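Local structure of carbohydrate esterase family 2 (CE2) (Chaetomium olivicolor, 4XVH) at residues 35-45 with 80-91; 110-121 with 152-163. The protein probably removes acetyl groups from xylan or a related polysaccharide, joining an SGNH-type hydrolase domain to a jelly-roll beta-sandwich domain. All coordinates share one frame; numbering follows the deposited sequence.

Contact 1 of 2, residues 35-45 with 80-91; sequences IASVSGTNSVD and RRRSEPAYGSIF. With PEU (2,5,8,11,14,17,20,23,26,29,32,35,38,41,44,47,50,53,56,59,62,65,68,71,74,77,80-heptacosaoxadooctacontan-82-ol), chain C.
Asn-42 meets Arg-81 and Ile-90 where the antiparallel pairing of 37-40 with 88-91 gives way to that of 44-45 with 80-81. Its CB lies 3.8 Å from Ile-90 CD1, and the two side chains run past one another in opposite directions, CG against CG1. A chi1 of -58°, which puts CG beside the backbone N, carries the amide to Arg-81. OD1 accepts from Arg-81 NH1 (2.8 Å), the amide and guanidinium planes being 54° apart, while Arg-81 NH2 goes on to Gly-88 O. ND2 donates to Ser-39 O at 3.1 Å; this carbonyl also takes Ser-89 N, the two donors coming from opposite faces of its plane. Ile-90 CD1 also packs on Val-44 CG1 (3.6 Å). Gly-40 and Gly-88 face each other with CA atoms 4.1 Å apart, and at the far end Ala-36 N and Ser-37 N share Phe-91 O in a classic beta bulge. Arg-82 NH1 reaches the syn side of Asp-45 OD1 in a salt bridge (3.0 Å), and its NH2 pairs with Asp-126. Each polar end of the buried Asn-42 thus has a hydrogen-bond partner, and its amide ties the two antiparallel pairings of this jelly-roll domain through Arg-81.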
loop_
_atom_site.group_PDB
_atom_site.type_symbol
_atom_site.label_atom_id
_atom_site.label_comp_id
_atom_site.label_asym_id
_atom_site.label_seq_id
_atom_site.Cartn_x
_atom_site.Cartn_y
_atom_site.Cartn_z
ATOM N N ILE A 35 -6.962 -3.901 -21.753
ATOM C CA ILE A 35 -7.709 -4.229 -20.554
ATOM C C ILE A 35 -8.693 -5.338 -20.876
ATOM O O ILE A 35 -9.543 -5.190 -21.747
ATOM C CB ILE A 35 -8.446 -2.999 -19.999
ATOM C CG1 ILE A 35 -7.410 -1.998 -19.458
ATOM C CG2 ILE A 35 -9.471 -3.404 -18.925
ATOM C CD1 ILE A 35 -8.000 -0.807 -18.746
ATOM N N ALA A 36 -8.560 -6.452 -20.173
ATOM C CA ALA A 36 -9.427 -7.590 -20.393
ATOM C C ALA A 36 -10.797 -7.299 -19.800
ATOM O O ALA A 36 -11.813 -7.501 -20.443
ATOM C CB ALA A 36 -8.814 -8.852 -19.789
ATOM N N SER A 37 -10.817 -6.778 -18.580
ATOM C CA SER A 37 -12.077 -6.420 -17.958
ATOM C C SER A 37 -11.831 -5.472 -16.817
ATOM O O SER A 37 -10.729 -5.417 -16.262
ATOM C CB SER A 37 -12.813 -7.664 -17.448
ATOM O OG SER A 37 -12.286 -8.136 -16.218
ATOM N N VAL A 38 -12.858 -4.730 -16.438
ATOM C CA VAL A 38 -12.694 -3.868 -15.286
ATOM C C VAL A 38 -13.944 -4.017 -14.426
ATOM O O VAL A 38 -15.044 -4.216 -14.950
ATOM C CB VAL A 38 -12.405 -2.402 -15.705
ATOM C CG1 VAL A 38 -13.393 -1.920 -16.720
ATOM C CG2 VAL A 38 -12.410 -1.512 -14.523
ATOM N N SER A 39 -13.768 -4.036 -13.105
ATOM C CA SER A 39 -14.927 -4.067 -12.224
ATOM C C SER A 39 -14.856 -2.932 -11.214
ATOM O O SER A 39 -13.759 -2.514 -10.821
ATOM C CB SER A 39 -15.052 -5.414 -11.510
ATOM O OG SER A 39 -13.854 -5.781 -10.879
ATOM N N GLY A 40 -16.037 -2.437 -10.837
ATOM C CA GLY A 40 -16.176 -1.364 -9.872
ATOM C C GLY A 40 -15.473 -0.108 -10.328
ATOM O O GLY A 40 -15.466 0.208 -11.524
ATOM N N THR A 41 -14.880 0.624 -9.395
ATOM C CA THR A 41 -14.234 1.868 -9.791
ATOM C C THR A 41 -12.751 1.754 -9.450
ATOM O O THR A 41 -12.364 0.995 -8.561
ATOM C CB THR A 41 -14.869 3.131 -9.115
ATOM O OG1 THR A 41 -14.953 2.926 -7.705
ATOM C CG2 THR A 41 -16.271 3.460 -9.685
ATOM N N ASN A 42 -11.931 2.477 -10.200
ATOM C CA ASN A 42 -10.479 2.335 -10.136
ATOM C C ASN A 42 -9.846 3.644 -10.519
ATOM O O ASN A 42 -10.485 4.443 -11.209
ATOM C CB ASN A 42 -9.977 1.252 -11.104
ATOM C CG ASN A 42 -10.602 -0.087 -10.849
ATOM O OD1 ASN A 42 -10.129 -0.852 -10.012
ATOM N ND2 ASN A 42 -11.703 -0.368 -11.543
ATOM N N SER A 43 -8.586 3.861 -10.144
ATOM C CA SER A 43 -7.836 4.922 -10.822
ATOM C C SER A 43 -6.388 4.510 -10.847
ATOM O O SER A 43 -5.948 3.737 -10.004
ATOM C CB SER A 43 -8.004 6.294 -10.158
ATOM O OG SER A 43 -7.432 6.339 -8.873
ATOM N N VAL A 44 -5.673 5.009 -11.838
ATOM C CA VAL A 44 -4.292 4.655 -12.041
ATOM C C VAL A 44 -3.543 5.915 -12.380
ATOM O O VAL A 44 -4.145 6.885 -12.896
ATOM C CB VAL A 44 -4.105 3.629 -13.218
ATOM C CG1 VAL A 44 -4.861 2.322 -12.960
ATOM C CG2 VAL A 44 -4.563 4.272 -14.537
ATOM N N ASP A 45 -2.246 5.893 -12.090
ATOM C CA ASP A 45 -1.276 6.855 -12.613
ATOM C C ASP A 45 -0.610 6.264 -13.837
ATOM O O ASP A 45 -0.106 5.139 -13.760
ATOM C CB ASP A 45 -0.182 7.158 -11.586
ATOM C CG ASP A 45 -0.597 8.158 -10.541
ATOM O OD1 ASP A 45 -1.729 8.696 -10.607
ATOM O OD2 ASP A 45 0.252 8.443 -9.663
ATOM N N ARG A 80 0.645 2.548 -12.499
ATOM C CA ARG A 80 0.409 2.088 -11.143
ATOM C C ARG A 80 -0.987 2.396 -10.615
ATOM O O ARG A 80 -1.486 3.509 -10.813
ATOM C CB ARG A 80 1.437 2.691 -10.224
ATOM C CG ARG A 80 2.743 1.902 -10.251
ATOM C CD ARG A 80 3.628 2.486 -9.261
ATOM N NE ARG A 80 4.995 1.958 -9.233
ATOM C CZ ARG A 80 5.372 0.826 -8.644
ATOM N NH1 ARG A 80 4.475 0.004 -8.123
ATOM N NH2 ARG A 80 6.655 0.501 -8.612
ATOM N N ARG A 81 -1.622 1.426 -9.989
ATOM C CA ARG A 81 -2.910 1.598 -9.382
ATOM C C ARG A 81 -2.826 2.570 -8.223
ATOM O O ARG A 81 -2.060 2.398 -7.350
ATOM C CB ARG A 81 -3.408 0.289 -8.807
ATOM C CG ARG A 81 -4.601 -0.325 -9.460
ATOM C CD ARG A 81 -4.802 -1.723 -8.954
ATOM N NE ARG A 81 -5.786 -1.960 -7.929
ATOM C CZ ARG A 81 -7.067 -1.693 -8.023
ATOM N NH1 ARG A 81 -7.522 -1.035 -9.038
ATOM N NH2 ARG A 81 -7.866 -2.021 -7.066
ATOM N N ARG A 82 -3.720 3.518 -8.203
ATOM C CA ARG A 82 -3.826 4.461 -7.093
ATOM C C ARG A 82 -4.728 3.914 -5.975
ATOM O O ARG A 82 -4.601 4.316 -4.810
ATOM C CB ARG A 82 -4.436 5.790 -7.586
ATOM C CG ARG A 82 -3.587 6.559 -8.584
ATOM C CD ARG A 82 -4.436 7.501 -9.404
ATOM N NE ARG A 82 -5.151 8.503 -8.612
ATOM C CZ ARG A 82 -4.622 9.666 -8.199
ATOM N NH1 ARG A 82 -3.367 9.998 -8.500
ATOM N NH2 ARG A 82 -5.368 10.531 -7.504
ATOM N N SER A 83 -5.678 3.052 -6.362
ATOM C CA SER A 83 -6.811 2.698 -5.516
ATOM C C SER A 83 -6.782 1.249 -5.053
ATOM O O SER A 83 -5.806 0.525 -5.301
ATOM C CB SER A 83 -8.135 2.972 -6.263
ATOM O OG SER A 83 -8.169 2.275 -7.500
ATOM N N GLU A 84 -7.862 0.799 -4.415
ATOM C CA GLU A 84 -7.795 -0.453 -3.650
ATOM C C GLU A 84 -8.886 -1.459 -4.047
ATOM O O GLU A 84 -9.875 -1.096 -4.683
ATOM C CB GLU A 84 -7.894 -0.137 -2.148
ATOM C CG GLU A 84 -9.310 0.360 -1.757
ATOM C CD GLU A 84 -9.421 0.654 -0.269
ATOM O OE1 GLU A 84 -9.316 -0.314 0.537
ATOM O OE2 GLU A 84 -9.582 1.850 0.080
ATOM N N PRO A 85 -8.709 -2.726 -3.663
ATOM C CA PRO A 85 -9.651 -3.758 -4.106
ATOM C C PRO A 85 -11.095 -3.505 -3.697
ATOM O O PRO A 85 -12.004 -3.913 -4.425
ATOM C CB PRO A 85 -9.131 -5.040 -3.431
ATOM C CG PRO A 85 -7.848 -4.700 -2.791
ATOM C CD PRO A 85 -7.495 -3.287 -3.048
ATOM N N ALA A 86 -11.301 -2.823 -2.576
ATOM C CA ALA A 86 -12.653 -2.639 -2.068
ATOM C C ALA A 86 -13.520 -1.881 -3.068
ATOM O O ALA A 86 -14.728 -2.056 -3.069
ATOM C CB ALA A 86 -12.647 -1.889 -0.726
ATOM N N TYR A 87 -12.903 -1.041 -3.903
ATOM C CA TYR A 87 -13.661 -0.230 -4.859
ATOM C C TYR A 87 -13.768 -0.910 -6.225
ATOM O O TYR A 87 -14.710 -0.663 -6.971
ATOM C CB TYR A 87 -13.035 1.162 -5.017
ATOM C CG TYR A 87 -13.323 2.090 -3.852
ATOM C CD1 TYR A 87 -14.511 2.819 -3.787
ATOM C CD2 TYR A 87 -12.421 2.207 -2.790
ATOM C CE1 TYR A 87 -14.780 3.652 -2.707
ATOM C CE2 TYR A 87 -12.686 3.051 -1.704
ATOM C CZ TYR A 87 -13.865 3.767 -1.672
ATOM O OH TYR A 87 -14.109 4.588 -0.580
ATOM N N GLY A 88 -12.784 -1.748 -6.554
ATOM C CA GLY A 88 -12.830 -2.540 -7.785
ATOM C C GLY A 88 -11.451 -3.040 -8.160
ATOM O O GLY A 88 -10.511 -2.897 -7.386
ATOM N N SER A 89 -11.315 -3.613 -9.343
ATOM C CA SER A 89 -9.993 -3.988 -9.833
ATOM C C SER A 89 -9.927 -3.905 -11.366
ATOM O O SER A 89 -10.946 -3.733 -12.019
ATOM C CB SER A 89 -9.621 -5.390 -9.350
ATOM O OG SER A 89 -10.525 -6.344 -9.854
ATOM N N ILE A 90 -8.719 -4.000 -11.921
ATOM C CA ILE A 90 -8.536 -4.006 -13.370
ATOM C C ILE A 90 -7.895 -5.325 -13.797
ATOM O O ILE A 90 -6.886 -5.739 -13.222
ATOM C CB ILE A 90 -7.655 -2.823 -13.857
ATOM C CG1 ILE A 90 -8.324 -1.491 -13.484
ATOM C CG2 ILE A 90 -7.450 -2.932 -15.371
ATOM C CD1 ILE A 90 -7.361 -0.287 -13.416
ATOM N N PHE A 91 -8.491 -6.017 -14.763
ATOM C CA PHE A 91 -7.844 -7.221 -15.293
ATOM C C PHE A 91 -7.137 -6.876 -16.604
ATOM O O PHE A 91 -7.794 -6.468 -17.569
ATOM C CB PHE A 91 -8.860 -8.345 -15.501
ATOM C CG PHE A 91 -9.405 -8.925 -14.209
ATOM C CD1 PHE A 91 -10.375 -8.246 -13.475
ATOM C CD2 PHE A 91 -8.969 -10.166 -13.752
ATOM C CE1 PHE A 91 -10.882 -8.798 -12.283
ATOM C CE2 PHE A 91 -9.473 -10.727 -12.571
ATOM C CZ PHE A 91 -10.431 -10.042 -11.847
HETATM C CAA PEU C . -17.097 -3.899 -6.030
HETATM O OAB PEU C . -17.786 -3.158 -5.008
HETATM C CAC PEU C . -18.730 -3.992 -4.230
HETATM C CAD PEU C . -19.592 -3.369 -3.069
HETATM O OAE PEU C . -20.477 -2.310 -3.509
HETATM C CAF PEU C . -19.783 -1.135 -4.035
HETATM C CAG PEU C . -19.035 -0.157 -3.113
HETATM O OAH PEU C . -18.020 -0.679 -2.241
HETATM C CAI PEU C . -17.300 0.399 -1.580
HETATM C CAJ PEU C . -16.403 -0.094 -0.438
HETATM O OAK PEU C . -15.668 1.010 0.154
HETATM C CAL PEU C . -15.202 0.624 1.464
HETATM C CAM PEU C . -14.424 1.714 2.193
HETATM O OAN PEU C . -14.295 1.182 3.527
HETATM C CAO PEU C . -13.683 2.089 4.472
HETATM C CAP PEU C . -14.217 1.460 5.742
HETATM O OAQ PEU C . -13.996 1.892 7.107
HETATM C CAR PEU C . -14.301 3.278 7.461
HETATM C CAS PEU C . -13.340 4.433 7.083
HETATM O OAT PEU C . -12.005 4.344 7.723
HETATM C CAU PEU C . -11.195 3.179 7.382
HETATM C CAV PEU C . -9.843 3.181 8.127
HETATM O OAW PEU C . -8.941 2.084 7.836
HETATM O O HOH W 1 -12.609 -6.167 -8.407
HETATM O O HOH W 2 -10.015 0.254 -7.089
HETATM O O HOH W 3 -16.892 1.235 -6.557
#

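Contact 2 of 2, residues 110-121 with 152-163; sequences RQIDIIGDSITV and LGADYSVVAWSG. With PEU (2,5,8,11,14,17,20,23,26,29,32,35,38,41,44,47,50,53,56,59,62,65,68,71,74,77,80-heptacosaoxadooctacontan-82-ol), chain C.
The Gly-Asp-Ser block of the GDSL hydrolases closes this contact, a beta-alpha-beta unit in which the parallel strands 111-116 and 155-160 lie side by side, linked through helix 144-151. Five backbone bonds run in regular alternation from Ile-112 N to Asp-155 O through to Gly-116 N to Val-159 O, and Trp-161 N adds a weak one to Gly-116 O. On one face of the sheet the Ile-112 and Leu-152 side chains cross at about a right angle, CD1 to CD1 3.9 Å, and Ile-114 CD1 touches both Tyr-156 CB and Val-158 CG2. At the N-terminal end of the strands Arg-110 runs extended from CG to NE (chi2 174°, chi3 177°), with CB on Ala-154 CB (3.6 Å) and NH1 donating to Leu-152 O (2.9 Å); its guanidinium also makes a cation-pi contact with Trp-329. A leucine in its place would probably leave Leu-152 O without this donor and the Trp-329 ring without its cation. At the other end Gly-116 leaves room for Thr-120 OG1, which a CB would strike and which is hydrogen-bonded to Tyr-144 OH, and Thr-120 CG2 rests on Ala-160 CB (3.7 Å). Asp-117 caps helix 118-121, its OD1 accepting from Ile-119 N (3.0 Å). Ser-118 CB approaches Ser-162 OG, itself hydrogen-bonded to Glu-84 OE2, to 3.1 Å, while Ser-118 OG is hydrogen-bonded to His-306. Gly-163 N donates to OAW of the bound polyether (2.9 Å), and Asn-215 ND2 bonds the polyether too. By family, Ser-118 is probably the nucleophile, and these donors are consistent with an oxyanion hole; a serine at the start of the helix after the first strand, with a glycine N-H in the loop after the adjacent strand, is the arrangement of the SGNH hydrolases.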
loop_
_atom_site.group_PDB
_atom_site.type_symbol
_atom_site.label_atom_id
_atom_site.label_comp_id
_atom_site.label_asym_id
_atom_site.label_seq_id
_atom_site.Cartn_x
_atom_site.Cartn_y
_atom_site.Cartn_z
ATOM N N ARG A 110 16.735 -3.597 -4.289
ATOM C CA ARG A 110 16.100 -3.376 -2.989
ATOM C C ARG A 110 14.595 -3.593 -3.080
ATOM O O ARG A 110 13.980 -3.187 -4.058
ATOM C CB ARG A 110 16.374 -1.967 -2.475
ATOM C CG ARG A 110 17.857 -1.696 -2.233
ATOM C CD ARG A 110 18.049 -0.225 -1.864
ATOM N NE ARG A 110 19.471 0.008 -1.557
ATOM C CZ ARG A 110 19.984 1.213 -1.328
ATOM N NH1 ARG A 110 19.175 2.280 -1.334
ATOM N NH2 ARG A 110 21.296 1.335 -1.069
ATOM N N GLN A 111 14.012 -4.236 -2.077
ATOM C CA GLN A 111 12.580 -4.589 -2.152
ATOM C C GLN A 111 11.924 -4.386 -0.799
ATOM O O GLN A 111 12.489 -4.790 0.240
ATOM C CB GLN A 111 12.397 -6.070 -2.598
ATOM C CG GLN A 111 13.010 -6.407 -3.984
ATOM C CD GLN A 111 12.894 -7.904 -4.334
ATOM O OE1 GLN A 111 12.871 -8.741 -3.445
ATOM N NE2 GLN A 111 12.801 -8.228 -5.631
ATOM N N ILE A 112 10.718 -3.826 -0.798
ATOM C CA ILE A 112 10.041 -3.494 0.454
ATOM C C ILE A 112 8.550 -3.865 0.417
ATOM O O ILE A 112 7.840 -3.476 -0.517
ATOM C CB ILE A 112 10.181 -1.968 0.738
ATOM C CG1 ILE A 112 11.662 -1.564 0.905
ATOM C CG2 ILE A 112 9.380 -1.558 1.937
ATOM C CD1 ILE A 112 11.841 -0.045 1.170
ATOM N N ASP A 113 8.072 -4.574 1.434
ATOM C CA ASP A 113 6.627 -4.775 1.607
ATOM C C ASP A 113 6.057 -3.686 2.515
ATOM O O ASP A 113 6.668 -3.328 3.530
ATOM C CB ASP A 113 6.313 -6.135 2.232
ATOM C CG ASP A 113 6.207 -7.255 1.195
ATOM O OD1 ASP A 113 6.589 -7.019 0.029
ATOM O OD2 ASP A 113 5.767 -8.377 1.550
ATOM N N ILE A 114 4.871 -3.189 2.170
ATOM C CA ILE A 114 4.182 -2.234 3.024
ATOM C C ILE A 114 2.785 -2.749 3.324
ATOM O O ILE A 114 1.985 -2.902 2.418
ATOM C CB ILE A 114 4.090 -0.875 2.349
ATOM C CG1 ILE A 114 5.454 -0.536 1.694
ATOM C CG2 ILE A 114 3.632 0.177 3.361
ATOM C CD1 ILE A 114 5.361 0.303 0.453
ATOM N N ILE A 115 2.497 -3.030 4.590
ATOM C CA ILE A 115 1.261 -3.728 4.941
ATOM C C ILE A 115 0.428 -2.836 5.854
ATOM O O ILE A 115 0.955 -2.354 6.853
ATOM C CB ILE A 115 1.547 -5.050 5.668
ATOM C CG1 ILE A 115 2.480 -5.944 4.824
ATOM C CG2 ILE A 115 0.213 -5.756 6.018
ATOM C CD1 ILE A 115 3.187 -7.066 5.643
ATOM N N GLY A 116 -0.854 -2.625 5.534
ATOM C CA GLY A 116 -1.652 -1.783 6.400
ATOM C C GLY A 116 -3.102 -1.627 6.021
ATOM O O GLY A 116 -3.707 -2.516 5.388
ATOM N N ASP A 117 -3.665 -0.488 6.421
ATOM C CA ASP A 117 -5.079 -0.233 6.215
ATOM C C ASP A 117 -5.272 0.953 5.259
ATOM O O ASP A 117 -4.476 1.160 4.350
ATOM C CB ASP A 117 -5.755 0.045 7.556
ATOM C CG ASP A 117 -5.046 1.143 8.368
ATOM O OD1 ASP A 117 -4.443 2.064 7.782
ATOM O OD2 ASP A 117 -5.093 1.081 9.613
ATOM N N SER A 118 -6.306 1.753 5.501
ATOM C CA SER A 118 -6.636 2.847 4.597
ATOM C C SER A 118 -5.463 3.855 4.484
ATOM O O SER A 118 -5.273 4.510 3.455
ATOM C CB SER A 118 -7.906 3.549 5.101
ATOM O OG SER A 118 -7.626 4.173 6.338
ATOM N N ILE A 119 -4.698 4.004 5.559
ATOM C CA ILE A 119 -3.581 4.950 5.547
ATOM C C ILE A 119 -2.503 4.482 4.549
ATOM O O ILE A 119 -1.898 5.288 3.796
ATOM C CB ILE A 119 -2.990 5.105 6.964
ATOM C CG1 ILE A 119 -4.104 5.596 7.912
ATOM C CG2 ILE A 119 -1.780 6.066 6.971
ATOM C CD1 ILE A 119 -3.699 5.543 9.398
ATOM N N THR A 120 -2.302 3.170 4.507
ATOM C CA THR A 120 -1.320 2.582 3.614
ATOM C C THR A 120 -1.848 2.492 2.191
ATOM O O THR A 120 -1.086 2.613 1.224
ATOM C CB THR A 120 -0.906 1.207 4.173
ATOM O OG1 THR A 120 -0.319 1.441 5.458
ATOM C CG2 THR A 120 0.043 0.467 3.279
ATOM N N VAL A 121 -3.160 2.325 2.056
ATOM C CA VAL A 121 -3.783 2.430 0.746
ATOM C C VAL A 121 -3.549 3.808 0.139
ATOM O O VAL A 121 -3.161 3.928 -1.023
ATOM C CB VAL A 121 -5.310 2.211 0.817
ATOM C CG1 VAL A 121 -5.964 2.638 -0.510
ATOM C CG2 VAL A 121 -5.638 0.744 1.156
ATOM N N LEU A 152 14.428 5.317 -1.427
ATOM C CA LEU A 152 15.469 4.287 -1.248
ATOM C C LEU A 152 15.771 3.569 -2.568
ATOM O O LEU A 152 16.587 2.656 -2.606
ATOM C CB LEU A 152 15.023 3.268 -0.205
ATOM C CG LEU A 152 14.793 3.914 1.178
ATOM C CD1 LEU A 152 14.172 2.901 2.097
ATOM C CD2 LEU A 152 16.130 4.432 1.716
ATOM N N GLY A 153 15.111 3.975 -3.642
ATOM C CA GLY A 153 15.338 3.328 -4.915
ATOM C C GLY A 153 14.864 1.870 -4.890
ATOM O O GLY A 153 15.406 1.040 -5.626
ATOM N N ALA A 154 13.859 1.561 -4.063
ATOM C CA ALA A 154 13.409 0.176 -3.924
ATOM C C ALA A 154 12.096 -0.127 -4.649
ATOM O O ALA A 154 11.202 0.709 -4.689
ATOM C CB ALA A 154 13.241 -0.190 -2.453
ATOM N N ASP A 155 11.988 -1.343 -5.195
ATOM C CA ASP A 155 10.688 -1.862 -5.619
ATOM C C ASP A 155 9.857 -2.085 -4.359
ATOM O O ASP A 155 10.398 -2.232 -3.247
ATOM C CB ASP A 155 10.835 -3.183 -6.411
ATOM C CG ASP A 155 10.868 -2.957 -7.916
ATOM O OD1 ASP A 155 10.399 -1.896 -8.376
ATOM O OD2 ASP A 155 11.377 -3.821 -8.643
ATOM N N TYR A 156 8.544 -2.128 -4.502
ATOM C CA TYR A 156 7.735 -2.326 -3.312
ATOM C C TYR A 156 6.488 -3.146 -3.663
ATOM O O TYR A 156 6.151 -3.347 -4.846
ATOM C CB TYR A 156 7.350 -0.981 -2.668
ATOM C CG TYR A 156 6.647 -0.050 -3.630
ATOM C CD1 TYR A 156 5.269 -0.109 -3.795
ATOM C CD2 TYR A 156 7.362 0.890 -4.383
ATOM C CE1 TYR A 156 4.610 0.736 -4.670
ATOM C CE2 TYR A 156 6.706 1.737 -5.267
ATOM C CZ TYR A 156 5.328 1.654 -5.390
ATOM O OH TYR A 156 4.644 2.474 -6.249
ATOM N N SER A 157 5.849 -3.643 -2.619
ATOM C CA SER A 157 4.579 -4.324 -2.711
ATOM C C SER A 157 3.705 -3.824 -1.578
ATOM O O SER A 157 4.072 -3.959 -0.404
ATOM C CB SER A 157 4.749 -5.840 -2.606
ATOM O OG SER A 157 3.486 -6.453 -2.676
ATOM N N VAL A 158 2.582 -3.203 -1.944
ATOM C CA VAL A 158 1.607 -2.738 -0.971
ATOM C C VAL A 158 0.521 -3.795 -0.823
ATOM O O VAL A 158 -0.091 -4.209 -1.812
ATOM C CB VAL A 158 0.953 -1.403 -1.401
ATOM C CG1 VAL A 158 -0.148 -0.996 -0.416
ATOM C CG2 VAL A 158 2.009 -0.296 -1.496
ATOM N N VAL A 159 0.308 -4.236 0.408
ATOM C CA VAL A 159 -0.792 -5.120 0.726
ATOM C C VAL A 159 -1.612 -4.433 1.786
ATOM O O VAL A 159 -1.239 -4.439 2.956
ATOM C CB VAL A 159 -0.323 -6.492 1.230
ATOM C CG1 VAL A 159 -1.546 -7.387 1.470
ATOM C CG2 VAL A 159 0.564 -7.137 0.183
ATOM N N ALA A 160 -2.723 -3.828 1.375
ATOM C CA ALA A 160 -3.478 -2.963 2.286
ATOM C C ALA A 160 -4.913 -2.879 1.871
ATOM O O ALA A 160 -5.218 -3.010 0.689
ATOM C CB ALA A 160 -2.869 -1.583 2.326
ATOM N N TRP A 161 -5.807 -2.648 2.838
ATOM C CA TRP A 161 -7.238 -2.690 2.555
ATOM C C TRP A 161 -7.898 -1.763 3.592
ATOM O O TRP A 161 -7.645 -1.908 4.780
ATOM C CB TRP A 161 -7.760 -4.139 2.666
ATOM C CG TRP A 161 -9.187 -4.372 2.284
ATOM C CD1 TRP A 161 -10.289 -3.652 2.676
ATOM C CD2 TRP A 161 -9.678 -5.428 1.435
ATOM N NE1 TRP A 161 -11.435 -4.193 2.099
ATOM C CE2 TRP A 161 -11.080 -5.281 1.339
ATOM C CE3 TRP A 161 -9.061 -6.475 0.736
ATOM C CZ2 TRP A 161 -11.876 -6.154 0.579
ATOM C CZ3 TRP A 161 -9.855 -7.346 -0.011
ATOM C CH2 TRP A 161 -11.242 -7.179 -0.084
ATOM N N SER A 162 -8.702 -0.806 3.138
ATOM C CA SER A 162 -9.284 0.161 4.070
ATOM C C SER A 162 -10.197 -0.524 5.085
ATOM O O SER A 162 -10.977 -1.412 4.725
ATOM C CB SER A 162 -10.052 1.245 3.316
ATOM O OG SER A 162 -9.102 2.055 2.634
ATOM N N GLY A 163 -10.076 -0.106 6.342
ATOM C CA GLY A 163 -10.959 -0.556 7.402
ATOM C C GLY A 163 -10.435 -1.786 8.110
ATOM O O GLY A 163 -11.008 -2.202 9.115
HETATM C CAA PEU C . -17.097 -3.899 -6.030
HETATM O OAB PEU C . -17.786 -3.158 -5.008
HETATM C CAC PEU C . -18.730 -3.992 -4.230
HETATM C CAD PEU C . -19.592 -3.369 -3.069
HETATM O OAE PEU C . -20.477 -2.310 -3.509
HETATM C CAF PEU C . -19.783 -1.135 -4.035
HETATM C CAG PEU C . -19.035 -0.157 -3.113
HETATM O OAH PEU C . -18.020 -0.679 -2.241
HETATM C CAI PEU C . -17.300 0.399 -1.580
HETATM C CAJ PEU C . -16.403 -0.094 -0.438
HETATM O OAK PEU C . -15.668 1.010 0.154
HETATM C CAL PEU C . -15.202 0.624 1.464
HETATM C CAM PEU C . -14.424 1.714 2.193
HETATM O OAN PEU C . -14.295 1.182 3.527
HETATM C CAO PEU C . -13.683 2.089 4.472
HETATM C CAP PEU C . -14.217 1.460 5.742
HETATM O OAQ PEU C . -13.996 1.892 7.107
HETATM C CAR PEU C . -14.301 3.278 7.461
HETATM C CAS PEU C . -13.340 4.433 7.083
HETATM O OAT PEU C . -12.005 4.344 7.723
HETATM C CAU PEU C . -11.195 3.179 7.382
HETATM C CAV PEU C . -9.843 3.181 8.127
HETATM O OAW PEU C . -8.941 2.084 7.836
HETATM O O HOH W 4 17.577 -0.900 -5.480
HETATM O O HOH W 5 12.783 -5.799 -7.691
#

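Overall arrangement
Contact 1 lies in the jelly-roll domain and contact 2 in the parallel-sheet hydrolase domain; their centres are about 17 Å apart. They nevertheless meet directly: Glu-84 OE2 of 80-91 is 2.6 Å from Ser-162 OG, a probable hydrogen bond, and Arg-80 CZ packs 3.0 Å from Tyr-156 OH. The polyether chain spans both. One end sits beside Ser-118 and Gly-163, while farther along its length OAK stands 3.8 Å above the ring plane of Tyr-87, offset toward the rim. Ala-86 and Tyr-87 thus extend the wall of the pocket away from Ser-118 and His-306, consistent with the jelly-roll domain contributing to a groove that leads into the probable active site.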